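Local coordinates for aminoglycoside 3'-phosphotransferase AphA1-IAB (Acinetobacter baumannii, PDB 4GKH), which phosphorylates kanamycin and related aminoglycosides at the 3'-hydroxyl with a nucleoside triphosphate, giving bacteria resistance to these antibiotics, at residues S61-V66 / D93-L98; N74-F79 / R130-I135; L187-D192 / M259-F264. All coordinates share one frame; numbering follows the deposited sequence.

Contact 1 of 3, residues S61-V66 / D93-L98; sequences SVANDV and DDAWLL
Ala63 and Val66, on the first turns of helix 61-76, pack against Ala95 and Leu97 of strand 94-100 where the helix lies on the five-stranded antiparallel sheet of the amino-terminal lobe. The two methyl groups of Ala63 and Ala95 meet directly, CB to CB at 4.0 Å. Small residues on both sides allow a close approach: the axes of helix 61-66 and strand 94-98 come within 6.8 Å and cross at 33°. Ala95 CB also sits 3.5 Å from Ala63 O, a carbonyl hydrogen-bonded to the hydroxyl of Thr67, one turn on.

In a eukaryotic-protein-kinase-like fold such as this, helix 61-76 occupies the place of helix C, and strand 94-100 runs on to Thr100 and Ala101, which line the pocket of the bound pyrazolopyrimidine inhibitor, probably the nucleotide site. Further along the helix, Val66 reaches the next inward-facing strand residue. Its CG1 is anti to the backbone N (chi1 176°), which directs that methyl to Leu97 CB at 3.7 Å, and the side chains of Val66 and Leu97 run past one another in opposite directions. No hydrogen bond joins the segments, and 231 Å² is buried between them. On the strand side, Ala95 and Leu97 also touch Phe88 of strand 85-91, while Asp94 turns from the helix and bonds His57 through OD1.

Contact 2 of 3, residues N74-F79 / R130-I135; sequences NWLTAF and RRLHSI
Ile135 touches Phe79 with two of its branches. The CD1 methyl lies 3.6 Å from Phe79 CB, and the CG2 methyl stands over one face of the Phe79 ring, 4.3 Å from its centroid and 18° off the ring normal, a CH-pi contact displaced toward the rim. Chi1 of -62° puts CG1 anti to the carbonyl carbon and CG2 anti to the backbone N; the extended chi2 (166°) then carries CD1 on to Phe79 CB, and the two branches come to Phe79 from the same side. The same CD1 meets Leu76 CD1 at 3.9 Å, the two side chains crossing at about a right angle. Leu76 CD1 also touches Leu132 CD1 at 4.1 Å, so one leucine methyl serves two partners.

In the next shell, the Phe79 ring is placed by its own segment: its CE2 lies 3.3 Å above the plane of the Trp75 ring, near the rim, and Phe79 N bonds Leu76 O at 2.8 Å. Across the contact, Ile135 N is held by a 3.3 Å bond to Leu132 O as the chain leaves the helix. Beyond these, Val195 of strand 193-196 touches both Trp75 and Ile135, and His133 bonds Tyr252 and Asp229 through its two ring nitrogens.

The contact thus joins the end of helix 61-76 and the turn after it to the end of helix 118-133. This matches the protein-kinase fold, in which the connection following helix C packs on helix E of the carboxy-terminal lobe.

Contact 3 of 3, residues L187-D192 / M259-F264; sequences LPFSPD and MNKLQF
Lys261 NZ is gripped where Asp192 comes close to helix 259-269: it gives a 2.6 Å hydrogen bond to a water and forms a salt bridge with Asp225. The same water donates to Asp192 OD2 at 3.0 Å and so bridges the two segments. Asp192 OD2 and Lys261 NZ themselves remain 4.7 Å apart, so their attraction is mediated and not a direct ion pair. Asp192 OD2 makes its own salt bridge with Arg226, and Asp225 OD2 accepts from Asp192 N as well, tying both residues to the same acidic neighbour. This network would be expected to favour the charged forms of Lys261 and Asp192.

The lysine's aliphatic part has a separate task. Bent at chi2 and chi3, the chain passes over one face of the Phe189 ring, with Lys261 CG 3.9 Å from the ring centroid and 13° off the normal, while Lys261 CD lies 3.4 Å from Phe189 CD1. In the carboxy-terminal lobe of this kinase-like fold, the contact joins the connection between helix 176-184 and strand 193-196 to the last helix, 259-269, whose final residue, Asp269, belongs to the kanamycin pocket.

The edge of Phe189 points at the face of Phe264 in a T-shaped pair, with centroids 5.5 Å apart and planes at 71°. Asn260 ND2 approaches the Phe189 ring obliquely, 3.9 Å from its CD2. Leu187 CD2 reaches Phe264 CE1 at 3.7 Å, and just beyond it a cis peptide leads into Pro188. Arg146 of helix 146-158 makes a cation-pi contact with Phe189 and bonds its carbonyl oxygen.

Contacts 1 and 2 use successive parts of helix 61-76: its start lies on the amino-terminal sheet, its end on the helix 118-133 side of the carboxy-terminal lobe. Their centres are 23 Å apart, with nearest atoms about 8 Å apart. Contact 3 lies farther out in the carboxy-terminal lobe, its centre 23 Å from that of contact 2 and 32 Å from that of contact 1. None touches another. The bound inhibitor is about 8 Å from the Leu97 side chain and about 13 Å from that of Leu76 in contact 2. The Leu132 side chain is about 10 Å from that of Asp199, the probable proton acceptor, and the Phe264 side chain about 14 Å from kanamycin.

Contact 1 of 3, residues S61-V66 / D93-L98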
loop_
_atom_site.group_PDB
_atom_site.type_symbol
_atom_site.label_atom_id
_atom_site.label_comp_id
_atom_site.label_asym_id
_atom_site.label_seq_id
_atom_site.Cartn_x
_atom_site.Cartn_y
_atom_site.Cartn_z
ATOM N N SER A 61 16.178 -10.358 -5.043
ATOM C CA SER A 61 14.822 -10.205 -5.578
ATOM C C SER A 61 14.208 -8.888 -5.101
ATOM O O SER A 61 13.502 -8.215 -5.843
ATOM C CB SER A 61 13.930 -11.366 -5.123
ATOM O OG SER A 61 14.352 -12.590 -5.682
ATOM N N VAL A 62 14.506 -8.512 -3.863
ATOM C CA VAL A 62 13.928 -7.315 -3.261
ATOM C C VAL A 62 14.419 -6.026 -3.933
ATOM O O VAL A 62 13.754 -4.989 -3.887
ATOM C CB VAL A 62 14.166 -7.301 -1.734
ATOM C CG1 VAL A 62 13.574 -6.051 -1.095
ATOM C CG2 VAL A 62 13.547 -8.536 -1.114
ATOM N N ALA A 63 15.563 -6.101 -4.603
ATOM C CA ALA A 63 16.013 -4.969 -5.405
ATOM C C ALA A 63 14.960 -4.582 -6.427
ATOM O O ALA A 63 14.744 -3.400 -6.685
ATOM C CB ALA A 63 17.338 -5.280 -6.104
ATOM N N ASN A 64 14.304 -5.577 -7.020
ATOM C CA ASN A 64 13.255 -5.291 -8.001
ATOM C C ASN A 64 12.057 -4.577 -7.373
ATOM O O ASN A 64 11.499 -3.636 -7.955
ATOM C CB ASN A 64 12.814 -6.579 -8.688
ATOM C CG ASN A 64 13.938 -7.208 -9.473
ATOM O OD1 ASN A 64 14.725 -6.502 -10.097
ATOM N ND2 ASN A 64 14.047 -8.527 -9.416
ATOM N N ASP A 65 11.677 -5.012 -6.178
ATOM C CA ASP A 65 10.561 -4.382 -5.472
ATOM C C ASP A 65 10.833 -2.916 -5.182
ATOM O O ASP A 65 9.959 -2.064 -5.357
ATOM C CB ASP A 65 10.270 -5.129 -4.168
ATOM C CG ASP A 65 9.764 -6.548 -4.409
ATOM O OD1 ASP A 65 8.887 -6.742 -5.275
ATOM O OD2 ASP A 65 10.256 -7.473 -3.735
ATOM N N VAL A 66 12.047 -2.619 -4.734
ATOM C CA VAL A 66 12.427 -1.240 -4.454
ATOM C C VAL A 66 12.472 -0.391 -5.748
ATOM O O VAL A 66 12.039 0.770 -5.776
ATOM C CB VAL A 66 13.774 -1.195 -3.708
ATOM C CG1 VAL A 66 14.232 0.263 -3.500
ATOM C CG2 VAL A 66 13.640 -1.909 -2.377
ATOM N N ASP A 93 22.593 -6.368 -8.147
ATOM C CA ASP A 93 22.011 -7.053 -6.987
ATOM C C ASP A 93 21.419 -6.152 -5.891
ATOM O O ASP A 93 20.939 -6.662 -4.873
ATOM C CB ASP A 93 23.046 -7.980 -6.348
ATOM C CG ASP A 93 23.500 -9.087 -7.285
ATOM O OD1 ASP A 93 22.708 -9.499 -8.157
ATOM O OD2 ASP A 93 24.649 -9.546 -7.138
ATOM N N ASP A 94 21.443 -4.831 -6.078
ATOM C CA ASP A 94 21.048 -3.921 -5.009
ATOM C C ASP A 94 20.309 -2.704 -5.520
ATOM O O ASP A 94 20.613 -2.199 -6.585
ATOM C CB ASP A 94 22.269 -3.439 -4.216
ATOM C CG ASP A 94 22.974 -4.562 -3.484
ATOM O OD1 ASP A 94 22.606 -4.826 -2.317
ATOM O OD2 ASP A 94 23.890 -5.176 -4.075
ATOM N N ALA A 95 19.350 -2.243 -4.728
ATOM C CA ALA A 95 18.652 -0.993 -5.008
ATOM C C ALA A 95 18.570 -0.193 -3.715
ATOM O O ALA A 95 18.251 -0.733 -2.647
ATOM C CB ALA A 95 17.270 -1.267 -5.574
ATOM N N TRP A 96 18.881 1.098 -3.808
ATOM C CA TRP A 96 18.819 1.997 -2.656
ATOM C C TRP A 96 17.896 3.160 -3.003
ATOM O O TRP A 96 18.164 3.853 -3.976
ATOM C CB TRP A 96 20.219 2.545 -2.384
ATOM C CG TRP A 96 21.220 1.493 -2.005
ATOM C CD1 TRP A 96 21.980 0.738 -2.858
ATOM C CD2 TRP A 96 21.581 1.091 -0.678
ATOM N NE1 TRP A 96 22.784 -0.117 -2.140
ATOM C CE2 TRP A 96 22.564 0.083 -0.801
ATOM C CE3 TRP A 96 21.173 1.484 0.601
ATOM C CZ2 TRP A 96 23.140 -0.542 0.311
ATOM C CZ3 TRP A 96 21.755 0.863 1.712
ATOM C CH2 TRP A 96 22.730 -0.138 1.552
ATOM N N LEU A 97 16.844 3.386 -2.209
ATOM C CA LEU A 97 15.884 4.464 -2.483
ATOM C C LEU A 97 15.811 5.438 -1.295
ATOM O O LEU A 97 15.362 5.060 -0.218
ATOM C CB LEU A 97 14.492 3.855 -2.740
ATOM C CG LEU A 97 13.311 4.831 -2.912
ATOM C CD1 LEU A 97 13.562 5.826 -4.058
ATOM C CD2 LEU A 97 12.024 4.023 -3.139
ATOM N N LEU A 98 16.269 6.677 -1.497
ATOM C CA LEU A 98 16.291 7.687 -0.444
ATOM C C LEU A 98 15.166 8.691 -0.681
ATOM O O LEU A 98 15.148 9.366 -1.718
ATOM C CB LEU A 98 17.638 8.436 -0.467
ATOM C CG LEU A 98 17.836 9.484 0.652
ATOM C CD1 LEU A 98 17.870 8.811 2.043
ATOM C CD2 LEU A 98 19.077 10.332 0.438
#

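Contact 2 of 3, residues N74-F79 / R130-I135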
loop_
_atom_site.group_PDB
_atom_site.type_symbol
_atom_site.label_atom_id
_atom_site.label_comp_id
_atom_site.label_asym_id
_atom_site.label_seq_id
_atom_site.Cartn_x
_atom_site.Cartn_y
_atom_site.Cartn_z
ATOM N N ASN A 74 7.936 8.191 -8.813
ATOM C CA ASN A 74 8.291 9.194 -9.809
ATOM C C ASN A 74 7.083 9.594 -10.656
ATOM O O ASN A 74 6.903 10.774 -10.968
ATOM C CB ASN A 74 9.440 8.677 -10.675
ATOM C CG ASN A 74 9.999 9.740 -11.595
ATOM O OD1 ASN A 74 10.564 10.734 -11.142
ATOM N ND2 ASN A 74 9.862 9.524 -12.899
ATOM N N TRP A 75 6.235 8.620 -10.990
ATOM C CA TRP A 75 5.052 8.889 -11.805
ATOM C C TRP A 75 3.923 9.554 -11.035
ATOM O O TRP A 75 3.380 10.591 -11.454
ATOM C CB TRP A 75 4.519 7.610 -12.468
ATOM C CG TRP A 75 3.218 7.868 -13.148
ATOM C CD1 TRP A 75 3.013 8.571 -14.319
ATOM C CD2 TRP A 75 1.924 7.488 -12.681
ATOM N NE1 TRP A 75 1.672 8.637 -14.601
ATOM C CE2 TRP A 75 0.981 7.973 -13.620
ATOM C CE3 TRP A 75 1.470 6.760 -11.578
ATOM C CZ2 TRP A 75 -0.387 7.761 -13.478
ATOM C CZ3 TRP A 75 0.093 6.572 -11.426
ATOM C CH2 TRP A 75 -0.811 7.060 -12.372
ATOM N N LEU A 76 3.564 8.954 -9.908
ATOM C CA LEU A 76 2.330 9.327 -9.218
ATOM C C LEU A 76 2.412 10.702 -8.544
ATOM O O LEU A 76 1.388 11.338 -8.255
ATOM C CB LEU A 76 1.955 8.230 -8.219
ATOM C CG LEU A 76 0.652 8.385 -7.429
ATOM C CD1 LEU A 76 -0.538 8.562 -8.364
ATOM C CD2 LEU A 76 0.461 7.167 -6.531
ATOM N N THR A 77 3.630 11.181 -8.330
ATOM C CA THR A 77 3.832 12.461 -7.663
ATOM C C THR A 77 3.225 13.649 -8.427
ATOM O O THR A 77 2.925 14.696 -7.840
ATOM C CB THR A 77 5.322 12.715 -7.383
ATOM O OG1 THR A 77 5.471 13.970 -6.711
ATOM C CG2 THR A 77 6.106 12.747 -8.668
ATOM N N ALA A 78 3.019 13.477 -9.731
ATOM C CA ALA A 78 2.351 14.503 -10.528
ATOM C C ALA A 78 0.882 14.649 -10.130
ATOM O O ALA A 78 0.260 15.710 -10.353
ATOM C CB ALA A 78 2.468 14.184 -12.004
ATOM N N PHE A 79 0.334 13.593 -9.522
ATOM C CA PHE A 79 -1.104 13.526 -9.235
ATOM C C PHE A 79 -1.521 13.514 -7.751
ATOM O O PHE A 79 -2.621 13.961 -7.398
ATOM C CB PHE A 79 -1.710 12.313 -9.951
ATOM C CG PHE A 79 -1.418 12.275 -11.414
ATOM C CD1 PHE A 79 -2.217 12.972 -12.307
ATOM C CD2 PHE A 79 -0.335 11.560 -11.904
ATOM C CE1 PHE A 79 -1.955 12.943 -13.655
ATOM C CE2 PHE A 79 -0.058 11.527 -13.259
ATOM C CZ PHE A 79 -0.863 12.218 -14.139
ATOM N N ARG A 130 -11.113 8.631 -3.432
ATOM C CA ARG A 130 -11.854 9.157 -4.571
ATOM C C ARG A 130 -10.937 9.960 -5.500
ATOM O O ARG A 130 -11.035 9.840 -6.722
ATOM C CB ARG A 130 -13.050 10.025 -4.117
ATOM C CG ARG A 130 -14.283 9.222 -3.700
ATOM C CD ARG A 130 -15.298 10.082 -2.960
ATOM N NE ARG A 130 -15.798 11.172 -3.789
ATOM C CZ ARG A 130 -16.831 11.065 -4.620
ATOM N NH1 ARG A 130 -17.480 9.911 -4.738
ATOM N NH2 ARG A 130 -17.216 12.115 -5.335
ATOM N N ARG A 131 -10.052 10.769 -4.919
ATOM C CA ARG A 131 -9.080 11.535 -5.712
ATOM C C ARG A 131 -8.212 10.602 -6.535
ATOM O O ARG A 131 -8.079 10.773 -7.757
ATOM C CB ARG A 131 -8.165 12.385 -4.826
ATOM C CG ARG A 131 -8.774 13.658 -4.292
ATOM C CD ARG A 131 -7.854 14.298 -3.257
ATOM N NE ARG A 131 -6.565 14.701 -3.820
ATOM C CZ ARG A 131 -5.524 15.099 -3.090
ATOM N NH1 ARG A 131 -4.390 15.453 -3.681
ATOM N NH2 ARG A 131 -5.616 15.143 -1.765
ATOM N N LEU A 132 -7.609 9.626 -5.867
ATOM C CA LEU A 132 -6.745 8.658 -6.554
ATOM C C LEU A 132 -7.467 7.960 -7.695
ATOM O O LEU A 132 -6.940 7.839 -8.814
ATOM C CB LEU A 132 -6.237 7.604 -5.559
ATOM C CG LEU A 132 -5.264 6.581 -6.161
ATOM C CD1 LEU A 132 -3.964 7.264 -6.551
ATOM C CD2 LEU A 132 -5.012 5.445 -5.167
ATOM N N HIS A 133 -8.681 7.505 -7.414
ATOM C CA HIS A 133 -9.469 6.809 -8.409
ATOM C C HIS A 133 -10.050 7.698 -9.494
ATOM O O HIS A 133 -10.644 7.195 -10.445
ATOM C CB HIS A 133 -10.554 5.959 -7.725
ATOM C CG HIS A 133 -9.992 4.803 -6.963
ATOM N ND1 HIS A 133 -10.783 3.871 -6.327
ATOM C CD2 HIS A 133 -8.710 4.424 -6.744
ATOM C CE1 HIS A 133 -10.010 2.965 -5.749
ATOM N NE2 HIS A 133 -8.747 3.278 -5.988
ATOM N N SER A 134 -9.870 9.016 -9.380
ATOM C CA SER A 134 -10.356 9.928 -10.410
ATOM C C SER A 134 -9.277 10.250 -11.444
ATOM O O SER A 134 -9.548 10.925 -12.437
ATOM C CB SER A 134 -10.861 11.234 -9.792
ATOM O OG SER A 134 -9.776 12.003 -9.310
ATOM N N ILE A 135 -8.051 9.778 -11.215
ATOM C CA ILE A 135 -6.991 10.033 -12.203
ATOM C C ILE A 135 -7.353 9.291 -13.489
ATOM O O ILE A 135 -7.591 8.080 -13.444
ATOM C CB ILE A 135 -5.620 9.533 -11.715
ATOM C CG1 ILE A 135 -5.193 10.257 -10.435
ATOM C CG2 ILE A 135 -4.574 9.708 -12.823
ATOM C CD1 ILE A 135 -4.023 9.583 -9.727
#

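Contact 3 of 3, residues L187-D192 / M259-F264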
loop_
_atom_site.group_PDB
_atom_site.type_symbol
_atom_site.label_atom_id
_atom_site.label_comp_id
_atom_site.label_asym_id
_atom_site.label_seq_id
_atom_site.Cartn_x
_atom_site.Cartn_y
_atom_site.Cartn_z
ATOM N N LEU A 187 -14.316 -16.087 -9.823
ATOM C CA LEU A 187 -14.056 -15.542 -11.160
ATOM C C LEU A 187 -15.022 -16.112 -12.212
ATOM O O LEU A 187 -15.466 -17.255 -12.089
ATOM C CB LEU A 187 -12.590 -15.804 -11.562
ATOM C CG LEU A 187 -11.511 -15.039 -10.778
ATOM C CD1 LEU A 187 -10.096 -15.317 -11.308
ATOM C CD2 LEU A 187 -11.802 -13.533 -10.778
ATOM N N PRO A 188 -15.325 -15.332 -13.266
ATOM C CA PRO A 188 -14.770 -14.005 -13.558
ATOM C C PRO A 188 -15.750 -12.840 -13.418
ATOM O O PRO A 188 -16.961 -13.037 -13.358
ATOM C CB PRO A 188 -14.350 -14.148 -15.025
ATOM C CG PRO A 188 -15.393 -15.079 -15.610
ATOM C CD PRO A 188 -15.956 -15.919 -14.462
ATOM N N PHE A 189 -15.207 -11.624 -13.376
ATOM C CA PHE A 189 -16.015 -10.407 -13.408
ATOM C C PHE A 189 -15.364 -9.357 -14.309
ATOM O O PHE A 189 -14.163 -9.407 -14.559
ATOM C CB PHE A 189 -16.225 -9.849 -11.996
ATOM C CG PHE A 189 -14.949 -9.554 -11.255
ATOM C CD1 PHE A 189 -14.337 -8.315 -11.362
ATOM C CD2 PHE A 189 -14.367 -10.515 -10.438
ATOM C CE1 PHE A 189 -13.168 -8.041 -10.679
ATOM C CE2 PHE A 189 -13.198 -10.246 -9.751
ATOM C CZ PHE A 189 -12.595 -9.009 -9.873
ATOM N N SER A 190 -16.153 -8.414 -14.805
ATOM C CA SER A 190 -15.586 -7.336 -15.613
ATOM C C SER A 190 -15.006 -6.269 -14.699
ATOM O O SER A 190 -15.700 -5.748 -13.830
ATOM C CB SER A 190 -16.636 -6.730 -16.547
ATOM O OG SER A 190 -17.739 -6.241 -15.808
ATOM N N PRO A 191 -13.720 -5.949 -14.882
ATOM C CA PRO A 191 -13.092 -4.963 -14.000
ATOM C C PRO A 191 -13.651 -3.565 -14.219
ATOM O O PRO A 191 -14.036 -3.202 -15.326
ATOM C CB PRO A 191 -11.621 -5.010 -14.418
ATOM C CG PRO A 191 -11.665 -5.427 -15.842
ATOM C CD PRO A 191 -12.798 -6.416 -15.931
ATOM N N ASP A 192 -13.714 -2.808 -13.134
ATOM C CA ASP A 192 -14.059 -1.396 -13.152
ATOM C C ASP A 192 -12.715 -0.726 -12.866
ATOM O O ASP A 192 -12.364 -0.485 -11.704
ATOM C CB ASP A 192 -15.055 -1.128 -12.027
ATOM C CG ASP A 192 -15.544 0.289 -11.999
ATOM O OD1 ASP A 192 -15.044 1.113 -12.793
ATOM O OD2 ASP A 192 -16.428 0.578 -11.165
HETATM N N MSE A 259 -20.079 -7.751 -3.087
HETATM C CA MSE A 259 -19.468 -8.682 -2.148
HETATM C C MSE A 259 -18.500 -9.656 -2.840
HETATM O O MSE A 259 -17.481 -10.037 -2.265
HETATM C CB MSE A 259 -20.546 -9.444 -1.376
HETATM C CG MSE A 259 -21.460 -8.550 -0.540
HETATM SE SE MSE A 259 -20.449 -7.302 0.543
HETATM C CE MSE A 259 -19.607 -8.555 1.769
ATOM N N ASN A 260 -18.821 -10.049 -4.072
ATOM C CA ASN A 260 -17.941 -10.925 -4.838
ATOM C C ASN A 260 -16.591 -10.280 -5.127
ATOM O O ASN A 260 -15.544 -10.922 -4.991
ATOM C CB ASN A 260 -18.605 -11.363 -6.141
ATOM C CG ASN A 260 -17.743 -12.319 -6.940
ATOM O OD1 ASN A 260 -17.598 -13.489 -6.580
ATOM N ND2 ASN A 260 -17.166 -11.829 -8.034
ATOM N N LYS A 261 -16.604 -9.011 -5.524
ATOM C CA LYS A 261 -15.353 -8.325 -5.807
ATOM C C LYS A 261 -14.604 -8.033 -4.520
ATOM O O LYS A 261 -13.377 -8.077 -4.478
ATOM C CB LYS A 261 -15.581 -7.029 -6.605
ATOM C CG LYS A 261 -16.014 -7.269 -8.044
ATOM C CD LYS A 261 -15.518 -6.157 -8.976
ATOM C CE LYS A 261 -16.293 -4.886 -8.848
ATOM N NZ LYS A 261 -15.994 -4.006 -10.008
ATOM N N LEU A 262 -15.349 -7.756 -3.457
ATOM C CA LEU A 262 -14.720 -7.534 -2.163
ATOM C C LEU A 262 -13.960 -8.805 -1.735
ATOM O O LEU A 262 -12.766 -8.764 -1.399
ATOM C CB LEU A 262 -15.799 -7.186 -1.127
ATOM C CG LEU A 262 -15.369 -6.829 0.297
ATOM C CD1 LEU A 262 -14.343 -5.734 0.280
ATOM C CD2 LEU A 262 -16.586 -6.405 1.128
ATOM N N GLN A 263 -14.658 -9.928 -1.780
ATOM C CA GLN A 263 -14.097 -11.196 -1.328
ATOM C C GLN A 263 -12.912 -11.587 -2.199
ATOM O O GLN A 263 -11.862 -12.009 -1.692
ATOM C CB GLN A 263 -15.168 -12.283 -1.380
ATOM C CG GLN A 263 -14.664 -13.661 -1.015
ATOM C CD GLN A 263 -14.620 -13.893 0.481
ATOM O OE1 GLN A 263 -14.424 -12.962 1.267
ATOM N NE2 GLN A 263 -14.812 -15.146 0.885
ATOM N N PHE A 264 -13.065 -11.439 -3.511
ATOM C CA PHE A 264 -11.943 -11.727 -4.390
ATOM C C PHE A 264 -10.668 -10.976 -4.003
ATOM O O PHE A 264 -9.596 -11.573 -3.905
ATOM C CB PHE A 264 -12.258 -11.505 -5.877
ATOM C CG PHE A 264 -11.043 -11.664 -6.752
ATOM C CD1 PHE A 264 -10.634 -12.927 -7.154
ATOM C CD2 PHE A 264 -10.272 -10.556 -7.106
ATOM C CE1 PHE A 264 -9.499 -13.088 -7.946
ATOM C CE2 PHE A 264 -9.126 -10.714 -7.881
ATOM C CZ PHE A 264 -8.745 -11.985 -8.298
HETATM O O HOH W 1 -17.074 -1.703 -9.266
#